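Local coordinates for protein toxin PAU_02230 (Photorhabdus asymbiotica subsp. asymbiotica ATCC 43949, PDB 6HV6) that belongs to the bacterial protein toxins, being a domain of the large Photorhabdus toxin PaTox, in which helices pack around an antiparallel beta-sheet, at residues 69-74 with 221-226; 168-173 with 183-188. The protein carries 1 engineered substitution. All blocks are in the same frame, centred on the assembly; numbering follows the deposited sequence.

Overall arrangement
Contacts 1 and 2 lie side by side near the centre of the fold, their centres about 11 Å apart, and contact 2 is nested along the sequence inside the loop that contact 1 closes. Contact 1 sets the short hairpin strand 71-74 against the C-terminal part of helix 215-224; contact 2 lays part of the long helix 144-176 along the edge strand 182-185 of the six-stranded antiparallel sheet. The two meet directly. Ser69 OG probably hydrogen-bonds Leu185 O at 2.7 Å, and Met223 SD packs 4.1 Å from Pro187 CD. Residues 183-188, which begin in the edge strand, thus touch both the hairpin and the two helices, while a 1,2-ethanediol molecule is bound at Asp169 of contact 2.

Contact 1: residues 69-74 with 221-226; sequences SGYKFK and MLMGIY
Tyr71 lies across the C-terminal part of helix 215-224, one side of its ring facing Met223, Gly224 and Tyr226. Close packing is concentrated here. At one rim of the ring Tyr71 CD2 rests 3.8 Å from Met223 CG, while at the other rim Tyr71 CD1 comes within 3.5 Å of Tyr226 CD2. The two tyrosines form an offset edge-to-face pair: the edge of Tyr226 is directed at the face of Tyr71, with the ring planes at 76°. Tyr226 has CG anti to its N (chi1 -179°), which sends the ring out from the 221-226 segment toward the strand. There it also meets Phe73, whose CZ sits over one face of the Tyr226 ring, off centre, and whose CE2 is 3.6 Å from Tyr226 CZ; these two planes are inclined at 57°, an intermediate tilt. Met223, bent at chi2, completes the apolar layer by bringing CE to the edge of the Phe73 ring, 4.2 Å from Phe73 CZ. Ile68 and Leu190 extend this buried side.

The margins are looser, each in its own way. Beside Lys72 and Tyr226, a water donates a hydrogen bond to Lys72 O at 2.8 Å and has a weak link to Tyr226 OH at 3.4 Å. At the hairpin turn, Ser69 touches Met223 lightly through CB. By Gly224, the Tyr71 hydroxyl passes 3.3 Å from Gly224 CA and is hydrogen-bonded to Ser227 OG. No direct hydrogen bond joins the two segments, so the hairpin is held to the 221-226 segment by an aromatic cluster and a methionine, with polar links confined to its margins.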
loop_
_atom_site.group_PDB
_atom_site.type_symbol
_atom_site.label_atom_id
_atom_site.label_comp_id
_atom_site.label_asym_id
_atom_site.label_seq_id
_atom_site.Cartn_x
_atom_site.Cartn_y
_atom_site.Cartn_z
ATOM N N SER A 69 -11.064 5.284 -7.239
ATOM C CA SER A 69 -10.401 5.901 -8.391
ATOM C C SER A 69 -10.699 5.151 -9.685
ATOM O O SER A 69 -9.813 4.848 -10.486
ATOM C CB SER A 69 -8.898 6.021 -8.146
ATOM O OG SER A 69 -8.655 6.939 -7.080
ATOM N N GLY A 70 -11.978 4.857 -9.890
ATOM C CA GLY A 70 -12.434 4.215 -11.100
ATOM C C GLY A 70 -12.531 2.706 -11.030
ATOM O O GLY A 70 -13.145 2.104 -11.920
ATOM N N TYR A 71 -11.963 2.077 -10.006
ATOM C CA TYR A 71 -11.983 0.625 -9.874
ATOM C C TYR A 71 -13.042 0.207 -8.866
ATOM O O TYR A 71 -13.059 0.704 -7.737
ATOM C CB TYR A 71 -10.615 0.093 -9.449
ATOM C CG TYR A 71 -9.570 0.262 -10.528
ATOM C CD1 TYR A 71 -9.390 -0.712 -11.502
ATOM C CD2 TYR A 71 -8.793 1.407 -10.594
ATOM C CE1 TYR A 71 -8.445 -0.561 -12.496
ATOM C CE2 TYR A 71 -7.843 1.568 -11.590
ATOM C CZ TYR A 71 -7.673 0.577 -12.537
ATOM O OH TYR A 71 -6.736 0.726 -13.534
ATOM N N LYS A 72 -13.910 -0.715 -9.277
ATOM C CA LYS A 72 -14.992 -1.202 -8.433
ATOM C C LYS A 72 -14.525 -2.418 -7.647
ATOM O O LYS A 72 -13.938 -3.345 -8.213
ATOM C CB LYS A 72 -16.215 -1.561 -9.278
ATOM C CG LYS A 72 -16.704 -0.422 -10.160
ATOM C CD LYS A 72 -18.223 -0.436 -10.335
ATOM C CE LYS A 72 -18.708 -1.671 -11.076
ATOM N NZ LYS A 72 -20.201 -1.739 -11.117
ATOM N N PHE A 73 -14.779 -2.410 -6.344
ATOM C CA PHE A 73 -14.483 -3.551 -5.490
ATOM C C PHE A 73 -15.788 -4.033 -4.886
ATOM O O PHE A 73 -16.489 -3.262 -4.222
ATOM C CB PHE A 73 -13.461 -3.187 -4.416
ATOM C CG PHE A 73 -12.161 -2.743 -4.989
ATOM C CD1 PHE A 73 -11.983 -1.430 -5.395
ATOM C CD2 PHE A 73 -11.139 -3.646 -5.193
ATOM C CE1 PHE A 73 -10.795 -1.018 -5.948
ATOM C CE2 PHE A 73 -9.940 -3.236 -5.757
ATOM C CZ PHE A 73 -9.776 -1.916 -6.133
ATOM N N LYS A 74 -16.113 -5.295 -5.137
ATOM C CA LYS A 74 -17.381 -5.873 -4.717
ATOM C C LYS A 74 -17.250 -6.537 -3.355
ATOM O O LYS A 74 -16.262 -7.220 -3.077
ATOM C CB LYS A 74 -17.864 -6.890 -5.751
ATOM C CG LYS A 74 -18.676 -6.284 -6.888
ATOM C CD LYS A 74 -20.020 -5.773 -6.388
ATOM C CE LYS A 74 -20.844 -5.148 -7.505
ATOM N NZ LYS A 74 -22.172 -4.682 -7.013
ATOM N N MET A 221 -1.944 6.834 -12.755
ATOM C CA MET A 221 -0.958 5.857 -13.199
ATOM C C MET A 221 -0.649 4.853 -12.106
ATOM O O MET A 221 -0.551 3.647 -12.373
ATOM C CB MET A 221 0.313 6.565 -13.651
ATOM C CG MET A 221 0.115 7.400 -14.882
ATOM S SD MET A 221 1.566 8.398 -15.199
ATOM C CE MET A 221 2.817 7.113 -15.309
ATOM N N LEU A 222 -0.482 5.316 -10.862
ATOM C CA LEU A 222 -0.218 4.398 -9.757
ATOM C C LEU A 222 -1.368 3.411 -9.586
ATOM O O LEU A 222 -1.160 2.197 -9.526
ATOM C CB LEU A 222 0.003 5.177 -8.452
ATOM C CG LEU A 222 1.343 5.907 -8.342
ATOM C CD1 LEU A 222 1.361 6.874 -7.164
ATOM C CD2 LEU A 222 2.478 4.893 -8.234
ATOM N N MET A 223 -2.593 3.926 -9.490
ATOM C CA MET A 223 -3.745 3.049 -9.326
ATOM C C MET A 223 -3.911 2.122 -10.530
ATOM O O MET A 223 -4.334 0.971 -10.379
ATOM C CB MET A 223 -4.992 3.907 -9.096
ATOM C CG MET A 223 -6.142 3.181 -8.480
ATOM S SD MET A 223 -5.798 2.458 -6.852
ATOM C CE MET A 223 -7.207 1.354 -6.801
ATOM N N GLY A 224 -3.546 2.582 -11.729
ATOM C CA GLY A 224 -3.656 1.723 -12.902
ATOM C C GLY A 224 -2.783 0.482 -12.847
ATOM O O GLY A 224 -3.064 -0.501 -13.545
ATOM N N ILE A 225 -1.736 0.489 -12.018
ATOM C CA ILE A 225 -0.944 -0.729 -11.824
ATOM C C ILE A 225 -1.819 -1.878 -11.330
ATOM O O ILE A 225 -1.505 -3.056 -11.571
ATOM C CB ILE A 225 0.231 -0.449 -10.867
ATOM C CG1 ILE A 225 1.138 0.636 -11.459
ATOM C CG2 ILE A 225 1.042 -1.702 -10.602
ATOM C CD1 ILE A 225 2.309 1.028 -10.557
ATOM N N TYR A 226 -2.937 -1.563 -10.655
ATOM C CA TYR A 226 -3.904 -2.592 -10.274
ATOM C C TYR A 226 -4.314 -3.447 -11.467
ATOM O O TYR A 226 -4.571 -4.644 -11.316
ATOM C CB TYR A 226 -5.142 -1.950 -9.629
ATOM C CG TYR A 226 -6.180 -2.963 -9.184
ATOM C CD1 TYR A 226 -5.954 -3.786 -8.083
ATOM C CD2 TYR A 226 -7.380 -3.098 -9.865
ATOM C CE1 TYR A 226 -6.890 -4.729 -7.681
ATOM C CE2 TYR A 226 -8.331 -4.041 -9.464
ATOM C CZ TYR A 226 -8.078 -4.846 -8.370
ATOM O OH TYR A 226 -9.015 -5.777 -7.974
HETATM O O HOH W 1 -11.633 -4.219 -9.451
#

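Contact 2: residues 168-173 with 183-188; sequences KDAQSW and VVLTPQ. With EDO (1,2-ethanediol), chain B.
Ala170 and Leu185 meet where helix 168-173 comes nearest the edge strand, and the methyl branches of the leucine do most of the touching. Leu185 CD1 lies 3.5 Å from Ala170 O and 3.9 Å from Ala170 CB, so it packs against both the backbone and the side chain of the alanine. The other branch, CD2, reaches along the helix to Trp173, 4.0 Å from Trp173 CE3. On one flank of this pair Pro187 presses its ring on the alanine, CG to Ala170 CB at 3.5 Å; on the other, Val183 CG1 meets the edge of the indole, near its plane, 3.9 Å from Trp173 CZ3. These contacts are apolar, and no hydrogen bond crosses between the segments.

In the next shell, the indole is turned toward the strand by a first torsion that sets CG opposite the backbone N (chi1 -169°), and is held there by a stack with Tyr312 and an edge-to-face pair with Phe326. Leu185 and Pro187 both lean on Ile68. One turn back from Trp173, Asp169 accepts a hydrogen bond of 2.7 Å at OD2 from O1 of a 1,2-ethanediol, probably taken up from the crystallisation liquor, while OD1 is bonded to Gln165 NE2.

The axes of helix 168-173 and strand 183-185 run nearly antiparallel (170°), 9.3 Å apart at closest approach, a gap filled by Ala170, Trp173, Val183, Leu185 and Pro187. Strand 182-185 forms one margin of the six-stranded sheet, Val184 pairing with Met314 of the adjacent strand. The 168-173 part of helix 144-176 packs on the Val183, Leu185 and Pro187 side, while Val184 and Thr186 point away from it and touch Ser219 of helix 215-224.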
loop_
_atom_site.group_PDB
_atom_site.type_symbol
_atom_site.label_atom_id
_atom_site.label_comp_id
_atom_site.label_asym_id
_atom_site.label_seq_id
_atom_site.Cartn_x
_atom_site.Cartn_y
_atom_site.Cartn_z
ATOM N N LYS A 168 -12.332 -0.396 1.796
ATOM C CA LYS A 168 -13.099 0.136 2.921
ATOM C C LYS A 168 -12.221 0.966 3.851
ATOM O O LYS A 168 -12.645 2.018 4.350
ATOM C CB LYS A 168 -13.759 -1.013 3.678
ATOM C CG LYS A 168 -15.018 -0.634 4.414
ATOM C CD LYS A 168 -15.924 -1.852 4.596
ATOM C CE LYS A 168 -15.304 -2.877 5.518
ATOM N NZ LYS A 168 -15.195 -2.342 6.905
ATOM N N ASP A 169 -11.001 0.498 4.114
ATOM C CA ASP A 169 -10.059 1.277 4.912
ATOM C C ASP A 169 -9.751 2.614 4.248
ATOM O O ASP A 169 -9.621 3.643 4.927
ATOM C CB ASP A 169 -8.755 0.500 5.110
ATOM C CG ASP A 169 -8.925 -0.771 5.933
ATOM O OD1 ASP A 169 -9.991 -0.955 6.555
ATOM O OD2 ASP A 169 -7.972 -1.584 5.947
ATOM N N ALA A 170 -9.577 2.608 2.924
ATOM C CA ALA A 170 -9.285 3.847 2.207
ATOM C C ALA A 170 -10.469 4.809 2.269
ATOM O O ALA A 170 -10.285 6.018 2.451
ATOM C CB ALA A 170 -8.911 3.530 0.762
ATOM N N GLN A 171 -11.696 4.293 2.131
ATOM C CA GLN A 171 -12.860 5.170 2.239
ATOM C C GLN A 171 -12.987 5.754 3.640
ATOM O O GLN A 171 -13.329 6.930 3.805
ATOM C CB GLN A 171 -14.132 4.416 1.862
ATOM C CG GLN A 171 -14.440 4.480 0.391
ATOM C CD GLN A 171 -15.904 4.235 0.103
ATOM O OE1 GLN A 171 -16.628 3.687 0.938
ATOM N NE2 GLN A 171 -16.352 4.647 -1.081
ATOM N N SER A 172 -12.713 4.946 4.661
ATOM C CA SER A 172 -12.726 5.457 6.025
ATOM C C SER A 172 -11.657 6.532 6.227
ATOM O O SER A 172 -11.883 7.529 6.924
ATOM C CB SER A 172 -12.528 4.294 6.993
ATOM O OG SER A 172 -12.151 4.772 8.267
ATOM N N TRP A 173 -10.478 6.336 5.637
ATOM C CA TRP A 173 -9.431 7.347 5.703
ATOM C C TRP A 173 -9.904 8.648 5.073
ATOM O O TRP A 173 -9.700 9.737 5.630
ATOM C CB TRP A 173 -8.191 6.826 4.988
ATOM C CG TRP A 173 -6.905 7.614 5.152
ATOM C CD1 TRP A 173 -5.973 7.453 6.134
ATOM C CD2 TRP A 173 -6.372 8.601 4.249
ATOM N NE1 TRP A 173 -4.894 8.297 5.910
ATOM C CE2 TRP A 173 -5.122 9.013 4.763
ATOM C CE3 TRP A 173 -6.837 9.184 3.061
ATOM C CZ2 TRP A 173 -4.328 9.987 4.129
ATOM C CZ3 TRP A 173 -6.047 10.145 2.431
ATOM C CH2 TRP A 173 -4.809 10.538 2.971
ATOM N N VAL A 183 -9.811 14.694 -1.624
ATOM C CA VAL A 183 -9.055 13.496 -1.274
ATOM C C VAL A 183 -8.994 12.618 -2.515
ATOM O O VAL A 183 -10.014 12.399 -3.177
ATOM C CB VAL A 183 -9.678 12.736 -0.086
ATOM C CG1 VAL A 183 -8.938 11.408 0.152
ATOM C CG2 VAL A 183 -9.662 13.604 1.181
ATOM N N VAL A 184 -7.792 12.163 -2.863
ATOM C CA VAL A 184 -7.589 11.235 -3.970
ATOM C C VAL A 184 -7.047 9.941 -3.377
ATOM O O VAL A 184 -5.961 9.933 -2.791
ATOM C CB VAL A 184 -6.640 11.811 -5.036
ATOM C CG1 VAL A 184 -6.400 10.798 -6.134
ATOM C CG2 VAL A 184 -7.237 13.076 -5.640
ATOM N N LEU A 185 -7.813 8.860 -3.495
ATOM C CA LEU A 185 -7.422 7.582 -2.917
ATOM C C LEU A 185 -6.570 6.781 -3.904
ATOM O O LEU A 185 -6.974 6.567 -5.052
ATOM C CB LEU A 185 -8.663 6.787 -2.527
ATOM C CG LEU A 185 -9.485 7.440 -1.413
ATOM C CD1 LEU A 185 -10.630 6.535 -1.034
ATOM C CD2 LEU A 185 -8.604 7.727 -0.201
ATOM N N THR A 186 -5.398 6.324 -3.444
ATOM C CA THR A 186 -4.538 5.425 -4.227
ATOM C C THR A 186 -3.819 4.487 -3.259
ATOM O O THR A 186 -2.613 4.601 -3.033
ATOM C CB THR A 186 -3.521 6.206 -5.068
ATOM O OG1 THR A 186 -2.726 7.031 -4.209
ATOM C CG2 THR A 186 -4.187 7.066 -6.117
ATOM N N PRO A 187 -4.555 3.562 -2.639
ATOM C CA PRO A 187 -3.953 2.701 -1.604
ATOM C C PRO A 187 -2.975 1.725 -2.241
ATOM O O PRO A 187 -3.358 0.930 -3.104
ATOM C CB PRO A 187 -5.165 1.967 -0.999
ATOM C CG PRO A 187 -6.377 2.685 -1.504
ATOM C CD PRO A 187 -5.994 3.309 -2.813
ATOM N N GLN A 188 -1.705 1.769 -1.818
ATOM C CA GLN A 188 -0.711 0.983 -2.565
ATOM C C GLN A 188 -0.931 -0.514 -2.387
ATOM O O GLN A 188 -0.572 -1.299 -3.276
ATOM C CB GLN A 188 0.724 1.356 -2.177
ATOM C CG GLN A 188 1.086 1.034 -0.733
ATOM C CD GLN A 188 2.584 1.128 -0.442
ATOM O OE1 GLN A 188 3.409 1.186 -1.359
ATOM N NE2 GLN A 188 2.941 1.119 0.840
HETATM C C1 EDO B . -5.060 0.095 4.061
HETATM O O1 EDO B . -5.637 -1.075 4.659
HETATM C C2 EDO B . -3.552 -0.094 3.934
HETATM O O2 EDO B . -2.926 0.099 5.207
#